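Local coordinates for beta-lactamase-like protein (Koribacter versatilis, PDB 6B9V), which is a metal-binding diphosphatase of the PhnP family, with a metallo-beta-lactamase-like fold, that cleaves reactive FAD photoproducts, at residues Leu7-Ser12 and Pro40-Gln45; Ile53-Asp58 and Ile74-Gly79; His80-Leu85 and Leu176-Ser181; Ala108-Glu113 and Met138-His143. All coordinates share one frame; numbering follows the deposited sequence.

Contact 1: residues Leu7-Ser12 and Pro40-Gln45; sequences LTVLGS and PSVMVQ
The flat groups that meet between T8 and M43 are backbone amides, joined by a pair of hydrogen bonds: T8 N reaches M43 O at 2.9 Å and M43 N returns to T8 O at 2.9 Å, both donors in the carbonyl plane of their acceptor. Two residues along, the carbonyl of S41 takes two donors differently. G11 N comes in plane on a lone pair of S41 O at 3.2 Å, whereas L10 N stands 28° off that plane and its bond is bent. S41 N donates in return to G11 O. Above and below this antiparallel ladder the side chains alternate. On the face of L7 and V9, the CG1 methyl of V42 lies 4.0 Å from L7 CD2 and, more loosely, 4.4 Å from V9 CG2. On the other face M43 leaves the strand with CG between its backbone N and carbonyl carbon (chi1 59°), then runs extended alongside T8, pointing the same way, until M43 CE is 3.8 Å from T8 CB. L10 crosses M43 at about a right angle, and E66 of helix 59-66 packs on both. The hydroxyl of T8 binds K257 and also a water that donates to Q45 OE1. S41 OG has the carbonyls of I53 and D54 as partners, which must share its one proton. P40, at the end of the ladder, lies beside the manganese ligands H83 and H231. L10 and G11 opposite the single residue S41 make a classic beta bulge, which ends this antiparallel strand pair of the metallo-beta-lactamase sheet next to the metal site.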
loop_
_atom_site.group_PDB
_atom_site.type_symbol
_atom_site.label_atom_id
_atom_site.label_comp_id
_atom_site.label_asym_id
_atom_site.label_seq_id
_atom_site.Cartn_x
_atom_site.Cartn_y
_atom_site.Cartn_z
ATOM N N LEU A 7 8.117 -5.030 21.401
ATOM C CA LEU A 7 8.301 -4.420 20.089
ATOM C C LEU A 7 8.098 -5.483 18.997
ATOM O O LEU A 7 8.681 -6.564 19.062
ATOM C CB LEU A 7 9.702 -3.779 19.982
ATOM C CG LEU A 7 9.975 -3.014 18.672
ATOM C CD1 LEU A 7 10.965 -1.891 18.936
ATOM C CD2 LEU A 7 10.512 -3.941 17.586
ATOM N N THR A 8 7.287 -5.168 17.992
ATOM C CA THR A 8 7.083 -6.065 16.852
ATOM C C THR A 8 7.494 -5.379 15.568
ATOM O O THR A 8 7.088 -4.240 15.301
ATOM C CB THR A 8 5.602 -6.511 16.726
ATOM O OG1 THR A 8 5.221 -7.202 17.910
ATOM C CG2 THR A 8 5.403 -7.427 15.523
ATOM N N VAL A 9 8.309 -6.068 14.776
ATOM C CA VAL A 9 8.704 -5.574 13.470
ATOM C C VAL A 9 7.596 -5.842 12.452
ATOM O O VAL A 9 7.295 -6.995 12.138
ATOM C CB VAL A 9 10.014 -6.231 13.007
ATOM C CG1 VAL A 9 10.415 -5.727 11.629
ATOM C CG2 VAL A 9 11.137 -5.961 14.052
ATOM N N LEU A 10 6.982 -4.775 11.957
ATOM C CA LEU A 10 5.940 -4.887 10.928
ATOM C C LEU A 10 6.556 -4.978 9.532
ATOM O O LEU A 10 6.020 -5.655 8.651
ATOM C CB LEU A 10 4.983 -3.691 11.009
ATOM C CG LEU A 10 4.330 -3.492 12.383
ATOM C CD1 LEU A 10 3.433 -2.242 12.388
ATOM C CD2 LEU A 10 3.512 -4.732 12.831
ATOM N N GLY A 11 7.687 -4.300 9.330
ATOM C CA GLY A 11 8.417 -4.422 8.079
ATOM C C GLY A 11 9.888 -4.097 8.317
ATOM O O GLY A 11 10.195 -3.212 9.091
ATOM N N SER A 12 10.777 -4.844 7.673
ATOM C CA SER A 12 12.217 -4.679 7.863
ATOM C C SER A 12 12.906 -4.233 6.572
ATOM O O SER A 12 14.132 -4.166 6.504
ATOM C CB SER A 12 12.829 -5.995 8.367
ATOM O OG SER A 12 12.650 -7.042 7.413
ATOM N N PRO A 40 9.305 -0.243 6.014
ATOM C CA PRO A 40 9.818 -0.272 7.397
ATOM C C PRO A 40 8.955 0.399 8.479
ATOM O O PRO A 40 8.596 1.570 8.356
ATOM C CB PRO A 40 11.182 0.441 7.267
ATOM C CG PRO A 40 10.999 1.421 6.144
ATOM C CD PRO A 40 10.055 0.705 5.156
ATOM N N SER A 41 8.655 -0.356 9.545
ATOM C CA SER A 41 7.734 0.089 10.612
ATOM C C SER A 41 7.780 -0.880 11.786
ATOM O O SER A 41 7.977 -2.076 11.584
ATOM C CB SER A 41 6.287 0.190 10.086
ATOM O OG SER A 41 5.362 0.468 11.125
ATOM N N VAL A 42 7.608 -0.372 13.008
ATOM C CA VAL A 42 7.494 -1.237 14.175
ATOM C C VAL A 42 6.306 -0.766 15.006
ATOM O O VAL A 42 5.868 0.380 14.871
ATOM C CB VAL A 42 8.763 -1.236 15.085
ATOM C CG1 VAL A 42 9.965 -1.758 14.331
ATOM C CG2 VAL A 42 9.054 0.158 15.645
ATOM N N MET A 43 5.783 -1.658 15.845
ATOM C CA MET A 43 4.841 -1.232 16.872
ATOM C C MET A 43 5.335 -1.621 18.256
ATOM O O MET A 43 6.123 -2.549 18.414
ATOM C CB MET A 43 3.451 -1.821 16.617
ATOM C CG MET A 43 3.418 -3.326 16.579
ATOM S SD MET A 43 1.695 -3.899 16.520
ATOM C CE MET A 43 1.866 -5.647 16.856
ATOM N N VAL A 44 4.860 -0.884 19.254
ATOM C CA VAL A 44 5.255 -1.060 20.635
ATOM C C VAL A 44 4.005 -1.249 21.468
ATOM O O VAL A 44 3.108 -0.410 21.435
ATOM C CB VAL A 44 6.048 0.159 21.163
ATOM C CG1 VAL A 44 6.491 -0.077 22.596
ATOM C CG2 VAL A 44 7.248 0.471 20.259
ATOM N N GLN A 45 3.937 -2.345 22.211
ATOM C CA GLN A 45 2.764 -2.640 23.024
ATOM C C GLN A 45 3.110 -2.639 24.497
ATOM O O GLN A 45 4.112 -3.232 24.909
ATOM C CB GLN A 45 2.158 -3.989 22.633
ATOM C CG GLN A 45 1.463 -3.944 21.309
ATOM C CD GLN A 45 1.155 -5.314 20.773
ATOM O OE1 GLN A 45 2.050 -6.132 20.604
ATOM N NE2 GLN A 45 -0.123 -5.579 20.518
HETATM O O HOH W 1 4.452 -5.124 19.725
#

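Contact 2: residues Ile53-Asp58 and Ile74-Gly79; sequences IDTTPD and IVYTHG. With MN (manganese (II) ion), chain D.
T77 and D54 meet just behind H78, the first histidine of the HxHxDH motif of the metallo-beta-lactamase fold, here H78, H80, D82 and H83. H78 NE2 binds a manganese ion at 2.2 Å, a site it shares with H80, H160 and D178. On the far side of the ring, H78 ND1 donates to T77 OG1 at 2.9 Å, with that oxygen only 3° out of the ring plane; the metal on NE2 and this bond on ND1 together restrain the ring's rotation. T77 OG1 in turn donates a hydrogen bond to D54 OD2, 2.7 Å away, using the syn lone pair of that oxygen. The other carboxylate oxygen, D54 OD1, accepts from T77 N at 2.9 Å, also on the syn side. D54 thus holds T77 by backbone and side chain at once, while OD2 takes a further hydrogen bond from H83: one carboxylate positions two metal-binding histidines, one directly and one through a threonine. D54 starts away from T77 but bends back, with CG beside its backbone N (chi1 -72°). Farther out, the chains run as parallel neighbours at I53 and V75, where D54 N donates to V75 O at 2.9 Å. The CG2 methyls of I53 and T77 touch on one side, those of T55 and I74 on the other, and L87 and V90 of helix 87-90 pack against T55. D54 OD1 meets the Y76 ring obliquely, nearest CD2. T55 OG1 and Y76 OH share a hydrogen bond of 2.8 Å, the threonine oxygen at the ring edge, near its plane.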
loop_
_atom_site.group_PDB
_atom_site.type_symbol
_atom_site.label_atom_id
_atom_site.label_comp_id
_atom_site.label_asym_id
_atom_site.label_seq_id
_atom_site.Cartn_x
_atom_site.Cartn_y
_atom_site.Cartn_z
ATOM N N ILE A 53 4.966 3.161 14.926
ATOM C CA ILE A 53 5.967 4.070 14.392
ATOM C C ILE A 53 5.946 3.920 12.885
ATOM O O ILE A 53 6.358 2.872 12.356
ATOM C CB ILE A 53 7.394 3.800 14.950
ATOM C CG1 ILE A 53 7.406 3.944 16.475
ATOM C CG2 ILE A 53 8.399 4.774 14.330
ATOM C CD1 ILE A 53 8.786 3.757 17.100
ATOM N N ASP A 54 5.424 4.970 12.237
ATOM C CA ASP A 54 5.297 5.122 10.770
ATOM C C ASP A 54 4.139 4.301 10.185
ATOM O O ASP A 54 3.784 3.245 10.693
ATOM C CB ASP A 54 6.620 4.773 10.059
ATOM C CG ASP A 54 7.697 5.845 10.270
ATOM O OD1 ASP A 54 7.342 6.977 10.661
ATOM O OD2 ASP A 54 8.892 5.564 10.041
ATOM N N THR A 55 3.536 4.817 9.120
ATOM C CA THR A 55 2.451 4.112 8.451
ATOM C C THR A 55 2.843 3.851 7.009
ATOM O O THR A 55 2.608 4.694 6.141
ATOM C CB THR A 55 1.129 4.907 8.488
ATOM O OG1 THR A 55 1.338 6.213 7.944
ATOM C CG2 THR A 55 0.601 5.018 9.927
ATOM N N THR A 56 3.441 2.687 6.762
ATOM C CA THR A 56 3.996 2.374 5.450
ATOM C C THR A 56 2.880 2.047 4.466
ATOM O O THR A 56 1.764 1.768 4.872
ATOM C CB THR A 56 4.981 1.171 5.497
ATOM O OG1 THR A 56 4.250 -0.071 5.469
ATOM C CG2 THR A 56 5.891 1.241 6.733
ATOM N N PRO A 57 3.183 2.093 3.167
ATOM C CA PRO A 57 2.198 1.643 2.180
ATOM C C PRO A 57 1.734 0.205 2.411
ATOM O O PRO A 57 0.705 -0.177 1.850
ATOM C CB PRO A 57 2.951 1.765 0.850
ATOM C CG PRO A 57 4.450 1.909 1.244
ATOM C CD PRO A 57 4.386 2.658 2.531
ATOM N N ASP A 58 2.462 -0.575 3.209
ATOM C CA ASP A 58 2.020 -1.937 3.542
ATOM C C ASP A 58 1.210 -2.022 4.831
ATOM O O ASP A 58 0.990 -3.112 5.347
ATOM C CB ASP A 58 3.233 -2.882 3.644
ATOM C CG ASP A 58 4.003 -2.966 2.347
ATOM O OD1 ASP A 58 3.356 -3.084 1.281
ATOM O OD2 ASP A 58 5.256 -2.897 2.374
ATOM N N ILE A 74 0.118 7.183 16.859
ATOM C CA ILE A 74 1.040 6.980 15.750
ATOM C C ILE A 74 2.147 8.022 15.823
ATOM O O ILE A 74 1.885 9.217 16.001
ATOM C CB ILE A 74 0.320 7.071 14.385
ATOM C CG1 ILE A 74 -0.794 6.020 14.317
ATOM C CG2 ILE A 74 1.333 6.928 13.225
ATOM C CD1 ILE A 74 -1.678 6.108 13.103
ATOM N N VAL A 75 3.383 7.565 15.696
ATOM C CA VAL A 75 4.546 8.442 15.775
ATOM C C VAL A 75 5.338 8.351 14.468
ATOM O O VAL A 75 5.614 7.245 14.005
ATOM C CB VAL A 75 5.450 8.057 16.966
ATOM C CG1 VAL A 75 6.672 8.970 17.027
ATOM C CG2 VAL A 75 4.674 8.159 18.273
ATOM N N TYR A 76 5.699 9.491 13.877
ATOM C CA TYR A 76 6.438 9.490 12.613
ATOM C C TYR A 76 7.926 9.816 12.746
ATOM O O TYR A 76 8.303 10.753 13.458
ATOM C CB TYR A 76 5.805 10.485 11.631
ATOM C CG TYR A 76 4.500 9.961 11.065
ATOM C CD1 TYR A 76 3.288 10.275 11.666
ATOM C CD2 TYR A 76 4.490 9.134 9.954
ATOM C CE1 TYR A 76 2.081 9.784 11.161
ATOM C CE2 TYR A 76 3.303 8.632 9.445
ATOM C CZ TYR A 76 2.094 8.975 10.047
ATOM O OH TYR A 76 0.898 8.480 9.550
ATOM N N THR A 77 8.761 9.063 12.022
ATOM C CA THR A 77 10.185 9.409 11.906
ATOM C C THR A 77 10.409 10.562 10.904
ATOM O O THR A 77 11.184 11.494 11.176
ATOM C CB THR A 77 11.033 8.188 11.470
ATOM O OG1 THR A 77 10.561 7.707 10.206
ATOM C CG2 THR A 77 10.960 7.072 12.509
ATOM N N HIS A 78 9.727 10.497 9.753
ATOM C CA HIS A 78 9.847 11.513 8.708
ATOM C C HIS A 78 8.798 11.274 7.628
ATOM O O HIS A 78 8.000 10.340 7.732
ATOM C CB HIS A 78 11.263 11.550 8.076
ATOM C CG HIS A 78 11.644 10.318 7.307
ATOM N ND1 HIS A 78 11.567 9.043 7.841
ATOM C CD2 HIS A 78 12.175 10.158 6.067
ATOM C CE1 HIS A 78 12.006 8.167 6.963
ATOM N NE2 HIS A 78 12.380 8.814 5.873
ATOM N N GLY A 79 8.825 12.107 6.591
ATOM C CA GLY A 79 7.721 12.182 5.639
ATOM C C GLY A 79 7.861 11.513 4.284
ATOM O O GLY A 79 7.010 11.715 3.406
HETATM MN MN MN D . 13.599 8.306 4.057
#

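Contact 3: residues His80-Leu85 and Leu176-Ser181; sequences HADHIL and LTDFSS. With MN (manganese (II) ion), chain C; MN (manganese (II) ion), chain D.
H80 and D178 are the closest pair of the two backbones, with CA atoms still 9.7 Å apart, one lying just ahead of a weakly bonded helical turn, about 81-84, and the other in the loop that follows strand 173-176. Two manganese ions fill the gap and form the dinuclear site of the metallo-beta-lactamase fold, so the segments are joined through metal rather than by direct hydrogen bonds. Segment 80-85 supplies three ligands of the HxHxDH motif. D82 and H83 serve one ion: D82 OD2 binds it at 2.2 Å and H83 NE2 at 2.2 Å, with H231 and D178 as its other protein ligands. H80 turns to the other ion, which it holds through ND1 at 2.0 Å in company with H78 and H160. H80 thus binds through ND1 and H83 through NE2, and the two rings of one short segment reach neighbouring ions. D82 reaches the same ion as H83 from a different first torsion, its CG between backbone N and carbonyl carbon (chi1 50°), that of H83 beside N and opposite the carbonyl. H83 is steadied from behind by D54, which accepts from ND1. D178 comes from the opposite direction to H83, its carboxylate plane 77° from the imidazole. Its oxygen OD1 lies near the plane of the H80 ring, at the ring edge. A phosphate ion, probably from the crystallisation liquor, lies beside the site near D178. The shared oxygen completes the link: D178 OD1 bridges the manganese ions, 2.2 Å from the one bound by H83 and 2.4 Å from the one bound by H80.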
loop_
_atom_site.group_PDB
_atom_site.type_symbol
_atom_site.label_atom_id
_atom_site.label_comp_id
_atom_site.label_asym_id
_atom_site.label_seq_id
_atom_site.Cartn_x
_atom_site.Cartn_y
_atom_site.Cartn_z
ATOM N N HIS A 80 8.918 10.724 4.099
ATOM C CA HIS A 80 9.094 9.978 2.856
ATOM C C HIS A 80 7.949 8.993 2.631
ATOM O O HIS A 80 7.327 8.516 3.573
ATOM C CB HIS A 80 10.446 9.247 2.851
ATOM C CG HIS A 80 11.606 10.155 2.576
ATOM N ND1 HIS A 80 12.913 9.811 2.848
ATOM C CD2 HIS A 80 11.646 11.399 2.047
ATOM C CE1 HIS A 80 13.709 10.811 2.504
ATOM N NE2 HIS A 80 12.965 11.785 2.016
ATOM N N ALA A 81 7.669 8.714 1.364
ATOM C CA ALA A 81 6.511 7.916 0.978
ATOM C C ALA A 81 6.440 6.536 1.633
ATOM O O ALA A 81 5.341 6.081 2.020
ATOM C CB ALA A 81 6.482 7.774 -0.539
ATOM N N ASP A 82 7.595 5.872 1.765
ATOM C CA ASP A 82 7.613 4.539 2.347
ATOM C C ASP A 82 7.292 4.547 3.848
ATOM O O ASP A 82 7.147 3.471 4.447
ATOM C CB ASP A 82 8.961 3.818 2.082
ATOM C CG ASP A 82 10.197 4.658 2.441
ATOM O OD1 ASP A 82 10.262 5.862 2.124
ATOM O OD2 ASP A 82 11.134 4.067 3.014
ATOM N N HIS A 83 7.131 5.738 4.430
ATOM C CA HIS A 83 6.832 5.880 5.858
ATOM C C HIS A 83 5.460 6.506 6.127
ATOM O O HIS A 83 5.010 6.537 7.269
ATOM C CB HIS A 83 7.936 6.717 6.533
ATOM C CG HIS A 83 9.299 6.111 6.387
ATOM N ND1 HIS A 83 9.883 5.351 7.380
ATOM C CD2 HIS A 83 10.155 6.079 5.335
ATOM C CE1 HIS A 83 11.051 4.901 6.956
ATOM N NE2 HIS A 83 11.246 5.341 5.725
ATOM N N ILE A 84 4.800 7.008 5.086
ATOM C CA ILE A 84 3.516 7.706 5.292
ATOM C C ILE A 84 2.345 7.205 4.440
ATOM O O ILE A 84 1.191 7.409 4.835
ATOM C CB ILE A 84 3.629 9.246 5.047
ATOM C CG1 ILE A 84 3.850 9.573 3.563
ATOM C CG2 ILE A 84 4.711 9.872 5.940
ATOM C CD1 ILE A 84 3.586 11.039 3.196
ATOM N N LEU A 85 2.597 6.552 3.301
ATOM C CA LEU A 85 1.453 6.312 2.384
ATOM C C LEU A 85 0.329 5.427 2.958
ATOM O O LEU A 85 -0.806 5.458 2.450
ATOM C CB LEU A 85 1.938 5.712 1.059
ATOM C CG LEU A 85 2.521 6.746 0.092
ATOM C CD1 LEU A 85 2.965 6.114 -1.223
ATOM C CD2 LEU A 85 1.562 7.925 -0.158
ATOM N N LEU A 176 15.964 3.635 15.198
ATOM C CA LEU A 176 16.564 4.653 14.335
ATOM C C LEU A 176 16.659 4.163 12.903
ATOM O O LEU A 176 17.483 3.309 12.598
ATOM C CB LEU A 176 17.975 5.023 14.799
ATOM C CG LEU A 176 18.143 6.077 15.891
ATOM C CD1 LEU A 176 17.644 5.573 17.212
ATOM C CD2 LEU A 176 19.621 6.443 15.966
ATOM N N THR A 177 15.856 4.718 12.018
ATOM C CA THR A 177 15.907 4.288 10.621
ATOM C C THR A 177 16.220 5.481 9.728
ATOM O O THR A 177 16.143 6.627 10.184
ATOM C CB THR A 177 14.581 3.619 10.193
ATOM O OG1 THR A 177 14.711 3.120 8.856
ATOM C CG2 THR A 177 13.412 4.613 10.276
ATOM N N ASP A 178 16.587 5.212 8.468
ATOM C CA ASP A 178 16.801 6.268 7.474
ATOM C C ASP A 178 17.802 7.325 7.941
ATOM O O ASP A 178 17.488 8.519 8.004
ATOM C CB ASP A 178 15.477 6.953 7.109
ATOM C CG ASP A 178 14.515 6.027 6.352
ATOM O OD1 ASP A 178 14.252 6.265 5.151
ATOM O OD2 ASP A 178 14.035 5.071 6.968
ATOM N N PHE A 179 19.007 6.902 8.291
ATOM C CA PHE A 179 20.041 7.889 8.576
ATOM C C PHE A 179 21.292 7.541 7.815
ATOM O O PHE A 179 21.561 6.353 7.547
ATOM C CB PHE A 179 20.362 7.980 10.080
ATOM C CG PHE A 179 20.994 6.735 10.645
ATOM C CD1 PHE A 179 22.370 6.534 10.569
ATOM C CD2 PHE A 179 20.213 5.771 11.267
ATOM C CE1 PHE A 179 22.951 5.376 11.081
ATOM C CE2 PHE A 179 20.785 4.616 11.796
ATOM C CZ PHE A 179 22.156 4.410 11.686
ATOM N N SER A 180 22.039 8.583 7.482
ATOM C CA SER A 180 23.394 8.436 6.966
ATOM C C SER A 180 24.390 8.754 8.074
ATOM O O SER A 180 25.531 8.310 8.029
ATOM C CB SER A 180 23.617 9.329 5.744
ATOM O OG SER A 180 23.196 10.668 5.964
ATOM N N SER A 181 23.969 9.520 9.074
ATOM C CA SER A 181 24.852 9.767 10.224
ATOM C C SER A 181 24.063 10.143 11.476
ATOM O O SER A 181 22.887 10.539 11.405
ATOM C CB SER A 181 25.889 10.853 9.907
ATOM O OG SER A 181 25.293 12.126 9.713
HETATM MN MN MN C . 12.779 4.915 4.234
HETATM MN MN MN D . 13.599 8.306 4.057
#

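Contact 4: residues Ala108-Glu113 and Met138-His143; sequences ANEKTE and MHRVHH
R140 grips E113 side-on in a salt bridge, with NE at 2.8 Å and NH2 at 3.0 Å from the one oxygen E113 OE1. That oxygen lies near the guanidinium plane, while both nitrogens approach from the same face of the carboxylate. Bends at chi2 and chi3 fold R140 back over the first helical turn; E113 OE2 is paired with K117. Van der Waals contacts flank the bridge. The CB and CG of E110, whose carboxylate bonds to R114, lie over one face of the guanidinium. M138 CE nestles against A108 CB and lies 3.7 Å from E113 CG. Backbone bonds join the strands in parallel: A108 N to H139 O at 3.0 Å and V141 N to A108 O at 2.8 Å, the latter donor well above the carbonyl plane. A water extends the ladder, donating to V141 O and accepting from E110 N. Capping completes the set: N109 OD1 takes both N and OG1 of T112, an N-cap that starts helix 110-119. The whole belongs to a beta-alpha-beta crossover, in which strand 104-108 leads into that helix and strand 136-140 returns parallel to and beside strand 104-108 as an outermost strand of the sheet.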
loop_
_atom_site.group_PDB
_atom_site.type_symbol
_atom_site.label_atom_id
_atom_site.label_comp_id
_atom_site.label_asym_id
_atom_site.label_seq_id
_atom_site.Cartn_x
_atom_site.Cartn_y
_atom_site.Cartn_z
ATOM N N ALA A 108 4.239 14.189 14.878
ATOM C CA ALA A 108 5.244 14.400 13.837
ATOM C C ALA A 108 5.942 15.732 14.004
ATOM O O ALA A 108 5.377 16.665 14.588
ATOM C CB ALA A 108 4.597 14.310 12.442
ATOM N N ASN A 109 7.173 15.835 13.507
ATOM C CA ASN A 109 7.830 17.136 13.496
ATOM C C ASN A 109 7.207 18.003 12.406
ATOM O O ASN A 109 6.367 17.526 11.637
ATOM C CB ASN A 109 9.359 17.009 13.322
ATOM C CG ASN A 109 9.775 16.373 12.005
ATOM O OD1 ASN A 109 9.001 16.291 11.051
ATOM N ND2 ASN A 109 11.026 15.926 11.946
ATOM N N GLU A 110 7.609 19.267 12.339
ATOM C CA GLU A 110 6.958 20.210 11.431
ATOM C C GLU A 110 7.084 19.810 9.947
ATOM O O GLU A 110 6.123 19.953 9.184
ATOM C CB GLU A 110 7.515 21.617 11.648
ATOM C CG GLU A 110 6.762 22.722 10.916
ATOM C CD GLU A 110 7.065 22.762 9.421
ATOM O OE1 GLU A 110 8.232 22.504 9.040
ATOM O OE2 GLU A 110 6.130 23.028 8.632
ATOM N N LYS A 111 8.251 19.339 9.518
ATOM C CA LYS A 111 8.397 19.007 8.097
ATOM C C LYS A 111 7.509 17.806 7.721
ATOM O O LYS A 111 6.878 17.762 6.638
ATOM C CB LYS A 111 9.859 18.724 7.745
ATOM C CG LYS A 111 10.143 18.855 6.241
ATOM C CD LYS A 111 11.535 18.356 5.864
ATOM C CE LYS A 111 11.822 18.556 4.379
ATOM N NZ LYS A 111 10.852 17.842 3.504
ATOM N N THR A 112 7.426 16.848 8.639
ATOM C CA THR A 112 6.621 15.657 8.394
ATOM C C THR A 112 5.121 16.010 8.410
ATOM O O THR A 112 4.348 15.541 7.562
ATOM C CB THR A 112 6.951 14.572 9.421
ATOM O OG1 THR A 112 8.353 14.248 9.327
ATOM C CG2 THR A 112 6.120 13.326 9.179
ATOM N N GLU A 113 4.724 16.843 9.369
ATOM C CA GLU A 113 3.366 17.359 9.423
ATOM C C GLU A 113 2.999 18.045 8.107
ATOM O O GLU A 113 1.928 17.799 7.567
ATOM C CB GLU A 113 3.215 18.338 10.591
ATOM C CG GLU A 113 1.878 19.046 10.616
ATOM C CD GLU A 113 1.838 20.161 11.642
ATOM O OE1 GLU A 113 2.564 20.064 12.653
ATOM O OE2 GLU A 113 1.098 21.139 11.425
ATOM N N MET A 138 -3.455 15.946 14.611
ATOM C CA MET A 138 -2.005 16.164 14.588
ATOM C C MET A 138 -1.440 16.806 15.859
ATOM O O MET A 138 -1.977 17.783 16.381
ATOM C CB MET A 138 -1.618 17.044 13.394
ATOM C CG MET A 138 -1.577 16.346 12.050
ATOM S SD MET A 138 -0.114 15.312 11.835
ATOM C CE MET A 138 1.107 16.199 12.800
ATOM N N HIS A 139 -0.315 16.269 16.317
ATOM C CA HIS A 139 0.442 16.801 17.438
ATOM C C HIS A 139 1.905 17.021 17.018
ATOM O O HIS A 139 2.548 16.135 16.417
ATOM C CB HIS A 139 0.380 15.854 18.644
ATOM C CG HIS A 139 -1.004 15.605 19.163
ATOM N ND1 HIS A 139 -1.509 16.247 20.273
ATOM C CD2 HIS A 139 -1.982 14.772 18.734
ATOM C CE1 HIS A 139 -2.742 15.826 20.501
ATOM N NE2 HIS A 139 -3.055 14.933 19.580
ATOM N N ARG A 140 2.430 18.197 17.344
ATOM C CA ARG A 140 3.781 18.573 16.933
ATOM C C ARG A 140 4.871 17.995 17.837
ATOM O O ARG A 140 4.825 18.129 19.057
ATOM C CB ARG A 140 3.914 20.096 16.887
ATOM C CG ARG A 140 5.324 20.603 16.581
ATOM C CD ARG A 140 5.673 20.442 15.107
ATOM N NE ARG A 140 4.669 21.054 14.242
ATOM C CZ ARG A 140 4.701 22.318 13.833
ATOM N NH1 ARG A 140 5.690 23.117 14.209
ATOM N NH2 ARG A 140 3.743 22.786 13.049
ATOM N N VAL A 141 5.861 17.362 17.218
ATOM C CA VAL A 141 7.023 16.851 17.927
ATOM C C VAL A 141 8.220 17.785 17.747
ATOM O O VAL A 141 8.615 18.089 16.623
ATOM C CB VAL A 141 7.432 15.449 17.429
ATOM C CG1 VAL A 141 8.622 14.925 18.223
ATOM C CG2 VAL A 141 6.261 14.469 17.511
ATOM N N HIS A 142 8.796 18.242 18.854
ATOM C CA HIS A 142 10.112 18.848 18.796
ATOM C C HIS A 142 11.060 17.962 19.585
ATOM O O HIS A 142 10.886 16.746 19.618
ATOM C CB HIS A 142 10.106 20.278 19.336
ATOM C CG HIS A 142 11.151 21.153 18.715
ATOM N ND1 HIS A 142 12.233 21.644 19.421
ATOM C CD2 HIS A 142 11.296 21.611 17.449
ATOM C CE1 HIS A 142 12.985 22.373 18.620
ATOM N NE2 HIS A 142 12.439 22.370 17.415
ATOM N N HIS A 143 12.050 18.552 20.233
ATOM C CA HIS A 143 13.074 17.748 20.883
ATOM C C HIS A 143 12.643 17.232 22.257
ATOM O O HIS A 143 13.241 16.299 22.791
ATOM C CB HIS A 143 14.374 18.545 20.985
ATOM C CG HIS A 143 15.145 18.598 19.700
ATOM N ND1 HIS A 143 14.544 18.819 18.480
ATOM C CD2 HIS A 143 16.467 18.448 19.444
ATOM C CE1 HIS A 143 15.462 18.811 17.529
ATOM N NE2 HIS A 143 16.637 18.589 18.088
HETATM O O HOH W 2 9.356 20.081 14.764
#

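In the fold
Contacts 1, 2 and 4 are strand pairings in one mixed sheet, ordered 136-140, 104-108, 73-75, 49-53, 41-46, 2-9, 257-263; contact 4 ends the sheet, its centre about 20 Å from that of contact 1. Contact 3 reaches instead to the loop after strand 173-176 of the second sheet. Contacts 2 and 3 have centres about 8 Å apart and share one manganese ion. Along the chain contacts 1, 2 and 3 open in turn, and both segments of contact 4 fall between those of contact 3. Loops leading from strands of both sheets carry the metal ligands, as at the edge of the metallo-beta-lactamase sandwich, and D54 and T77 after strands of the first sheet position two of them.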